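Local coordinates for protein 2-hydroxyisobutanoyl-CoA mutase large subunit (Aquincola tertiaricarbonis, PDB 4R3U) that works with its cobalamin-binding small subunit to interconvert 2-hydroxyisobutyryl-CoA and (S)-3-hydroxybutyryl-CoA, serving as the substrate-binding partner of the B12-dependent mutase, at residues A[223-226]-A[227-230]; A[559-563]-A[564-568]. All coordinates share one frame; numbering follows the deposited sequence.

Interaction 1: residues A[223-226]-A[227-230]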
# COMPACT_ATOMS: atom_id res chain seq x y z
N ILE A 223 2.35 23.08 -31.20
CA ILE A 223 1.70 23.93 -32.19
C ILE A 223 2.75 24.42 -33.19
O ILE A 223 2.65 24.15 -34.37
CB ILE A 223 0.91 25.11 -31.51
CG1 ILE A 223 -0.10 24.61 -30.44
CG2 ILE A 223 0.19 25.95 -32.58
CD1 ILE A 223 -0.68 25.66 -29.47
N TYR A 224 3.77 25.11 -32.70
CA TYR A 224 4.82 25.75 -33.48
C TYR A 224 6.10 24.96 -33.47
O TYR A 224 6.28 24.10 -32.60
CB TYR A 224 5.09 27.16 -32.89
CG TYR A 224 3.83 27.94 -32.64
CD1 TYR A 224 3.05 28.41 -33.71
CD2 TYR A 224 3.36 28.16 -31.34
CE1 TYR A 224 1.86 29.10 -33.49
CE2 TYR A 224 2.17 28.85 -31.11
CZ TYR A 224 1.43 29.33 -32.19
OH TYR A 224 0.26 30.01 -31.99
N PRO A 225 7.06 25.30 -34.38
CA PRO A 225 8.38 24.64 -34.34
C PRO A 225 9.09 24.90 -33.00
O PRO A 225 8.72 25.82 -32.26
CB PRO A 225 9.13 25.31 -35.51
CG PRO A 225 8.08 25.93 -36.38
CD PRO A 225 7.01 26.33 -35.44
N ILE A 226 10.09 24.07 -32.68
CA ILE A 226 10.85 24.09 -31.42
C ILE A 226 11.30 25.49 -30.95
O ILE A 226 10.96 25.87 -29.83
CB ILE A 226 12.03 23.08 -31.46
CG1 ILE A 226 11.56 21.69 -31.97
CG2 ILE A 226 12.69 23.00 -30.09
CD1 ILE A 226 12.60 20.67 -32.09
N ALA A 227 12.03 26.24 -31.81
CA ALA A 227 12.57 27.57 -31.50
C ALA A 227 11.54 28.60 -30.98
O ALA A 227 11.72 29.05 -29.84
CB ALA A 227 13.38 28.12 -32.65
N PRO A 228 10.45 28.96 -31.73
CA PRO A 228 9.48 29.92 -31.18
C PRO A 228 8.77 29.41 -29.93
O PRO A 228 8.44 30.21 -29.06
CB PRO A 228 8.51 30.16 -32.33
CG PRO A 228 8.68 29.04 -33.25
CD PRO A 228 10.08 28.57 -33.11
N SER A 229 8.59 28.08 -29.83
CA SER A 229 7.93 27.43 -28.70
C SER A 229 8.74 27.50 -27.39
O SER A 229 8.16 27.52 -26.29
CB SER A 229 7.63 25.98 -29.03
OG SER A 229 6.72 25.91 -30.10
N VAL A 230 10.09 27.51 -27.51
CA VAL A 230 11.00 27.60 -26.36
C VAL A 230 11.00 29.05 -25.88
O VAL A 230 10.98 29.31 -24.65
CB VAL A 230 12.40 27.01 -26.69
CG1 VAL A 230 13.43 27.37 -25.61
CG2 VAL A 230 12.31 25.50 -26.87
O HOH W 1 4.08 25.28 -29.10
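S229 holds its hydroxyl beside its own backbone N (chi1 -64°), which turns OG back along the chain to the carbonyl of P225, four residues earlier. The OG to P225 O hydrogen bond is 2.9 Å long, and the donor stands well above the carbonyl plane, 48° out of it. The backbone N of S229 adds a weak bond to the same P225 O, which is thus gripped twice by one residue. S229 OG also receives a hydrogen bond from an ordered water, which in turn accepts a weak hydrogen bond from I223 N. Y216 OH of helix 213-219 is hydrogen-bonded to both S229 OG and Y224 O, linking that helix to the loop and to the start of helix 226-243.

P225 occupies the N-cap position of helix 226-243, which belongs to the connection between the neighbouring parallel strands 206-208 and 247-248 of the TIM-barrel-type domain. P228 falls in the first turn, where a missing N-H costs the helix no regular bond. The two prolines cross at about a right angle, with P225 CD 3.9 Å from P228 CG. Y224 CB lies 3.5 Å from S229 OG, while the ring leads away to hydrogen-bond V557 O through OH; I223 CG2 sits over the centre of one of its faces.

One residue further along, V230 N donates to I226 O at 3.0 Å. The side chains of I226 and V230 lie side by side, pointing the same way, with CG2 of I226 4.1 Å from CG2 of V230, and I226 reaches on to I447 and I450 of helix 446-451.

Interaction 2: residues A[559-563]-A[564-568]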
# COMPACT_ATOMS: atom_id res chain seq x y z
N LYS A 559 -3.33 33.36 -35.33
CA LYS A 559 -2.60 34.56 -35.73
C LYS A 559 -1.07 34.30 -35.77
O LYS A 559 -0.41 34.66 -36.74
CB LYS A 559 -2.94 35.73 -34.78
CG LYS A 559 -2.45 37.08 -35.26
CD LYS A 559 -3.27 37.58 -36.43
CE LYS A 559 -2.79 38.89 -36.97
NZ LYS A 559 -3.69 39.38 -38.05
N LEU A 560 -0.54 33.62 -34.72
CA LEU A 560 0.88 33.31 -34.60
C LEU A 560 1.39 32.22 -35.55
O LEU A 560 2.58 32.24 -35.90
CB LEU A 560 1.33 33.11 -33.14
CG LEU A 560 1.12 34.29 -32.18
CD1 LEU A 560 1.64 33.97 -30.79
CD2 LEU A 560 1.80 35.58 -32.69
N LYS A 561 0.49 31.31 -36.02
CA LYS A 561 0.81 30.27 -37.01
C LYS A 561 1.22 30.91 -38.36
O LYS A 561 2.06 30.36 -39.07
CB LYS A 561 -0.38 29.33 -37.23
CG LYS A 561 -0.47 28.21 -36.22
CD LYS A 561 -1.75 27.43 -36.44
CE LYS A 561 -1.87 26.24 -35.53
NZ LYS A 561 -3.22 25.64 -35.59
N GLY A 562 0.64 32.07 -38.68
CA GLY A 562 0.93 32.86 -39.88
C GLY A 562 2.37 33.32 -40.01
O GLY A 562 2.87 33.46 -41.14
N ILE A 563 3.06 33.55 -38.87
CA ILE A 563 4.48 33.95 -38.87
C ILE A 563 5.45 32.81 -38.48
O ILE A 563 6.63 32.85 -38.85
CB ILE A 563 4.77 35.27 -38.08
CG1 ILE A 563 4.44 35.16 -36.58
CG2 ILE A 563 4.10 36.49 -38.73
CD1 ILE A 563 5.47 35.81 -35.70
N TRP A 564 4.97 31.82 -37.71
CA TRP A 564 5.78 30.71 -37.18
C TRP A 564 5.60 29.36 -37.86
O TRP A 564 6.52 28.53 -37.84
CB TRP A 564 5.56 30.57 -35.67
CG TRP A 564 6.21 31.64 -34.85
CD1 TRP A 564 7.25 32.44 -35.22
CD2 TRP A 564 5.89 32.01 -33.50
NE1 TRP A 564 7.59 33.29 -34.20
CE2 TRP A 564 6.77 33.05 -33.13
CE3 TRP A 564 4.94 31.56 -32.56
CZ2 TRP A 564 6.73 33.64 -31.85
CZ3 TRP A 564 4.89 32.17 -31.31
CH2 TRP A 564 5.77 33.20 -30.97
N GLY A 565 4.41 29.13 -38.42
CA GLY A 565 4.10 27.85 -39.03
C GLY A 565 3.73 26.84 -37.97
O GLY A 565 3.44 27.20 -36.83
N THR A 566 3.72 25.56 -38.34
CA THR A 566 3.39 24.48 -37.41
C THR A 566 4.46 23.43 -37.44
O THR A 566 5.20 23.33 -38.42
CB THR A 566 2.01 23.89 -37.72
OG1 THR A 566 2.01 23.31 -39.03
CG2 THR A 566 0.89 24.90 -37.58
N TYR A 567 4.55 22.64 -36.37
CA TYR A 567 5.53 21.56 -36.27
C TYR A 567 4.85 20.23 -36.65
O TYR A 567 3.65 20.05 -36.39
CB TYR A 567 6.07 21.50 -34.83
CG TYR A 567 7.07 20.39 -34.57
CD1 TYR A 567 8.43 20.59 -34.80
CD2 TYR A 567 6.66 19.15 -34.09
CE1 TYR A 567 9.36 19.57 -34.55
CE2 TYR A 567 7.57 18.12 -33.88
CZ TYR A 567 8.93 18.34 -34.09
OH TYR A 567 9.84 17.33 -33.83
N ARG A 568 5.64 19.30 -37.22
CA ARG A 568 5.29 17.90 -37.51
C ARG A 568 6.57 17.07 -37.47
O ARG A 568 7.62 17.56 -37.89
CB ARG A 568 4.52 17.75 -38.84
CG ARG A 568 4.23 16.29 -39.23
CD ARG A 568 3.21 16.09 -40.33
NE ARG A 568 1.85 16.33 -39.84
CZ ARG A 568 1.08 15.43 -39.23
NH1 ARG A 568 -0.14 15.75 -38.84
NH2 ARG A 568 1.54 14.20 -39.00
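Helix 553-564 closes with two i to i+4 backbone bonds, W564 N to L560 O (3.0 Å), an oxygen that also accepts from I563 N, and G565 N to K561 O (2.7 Å), after which G565 leaves helical geometry with a positive phi of 80°. In I563, chi1 63° puts CG1 between the backbone N and the carbonyl carbon, and chi2 138°, off a staggered value, brings CD1 over one face of the W564 indole, toward its rim. The resulting CH-pi contact puts I563 CD1 3.9 Å from the centroid of the five-membered ring of W564. L560 runs alongside the same indole, its CD1 3.8 Å from W564 CZ3 at the six-membered ring. Replacing W564 by an alanine would take away the indole and would probably leave I563 CD1 without its CH-pi partner and open a gap beside L560 CD1. K561, extended beyond CG, passes T566, the residue after the glycine, with K561 CE 3.7 Å from T566 CG2; its NZ forms a salt bridge with E558. The outgoing chain carries R568 to the small subunit, where its NH2 hydrogen-bonds L52 O of that chain. Around the helix end, W564 packs on R231 and I232 of helix 226-243, while A532 of helix 518-532 touches L560, I563 and W564.

Interaction 1 comes first along the chain, at the start of helix 226-243, and interaction 2 follows more than 300 residues later, at the end of helix 553-564; yet their centres are only about 9 Å apart. They meet directly. P228 CB packs 3.4 Å from W564 CD2, and the rings of Y224 and W564 stack edge-to-face. A probable hydrogen bond of 3.1 Å runs from Y567 N to I223 O. The beginning of one helix is thus joined to the end of another, fastening the last modelled helix of the chain to a helix flanking the TIM-barrel-type sheet, away from the annotated substrate-binding residues.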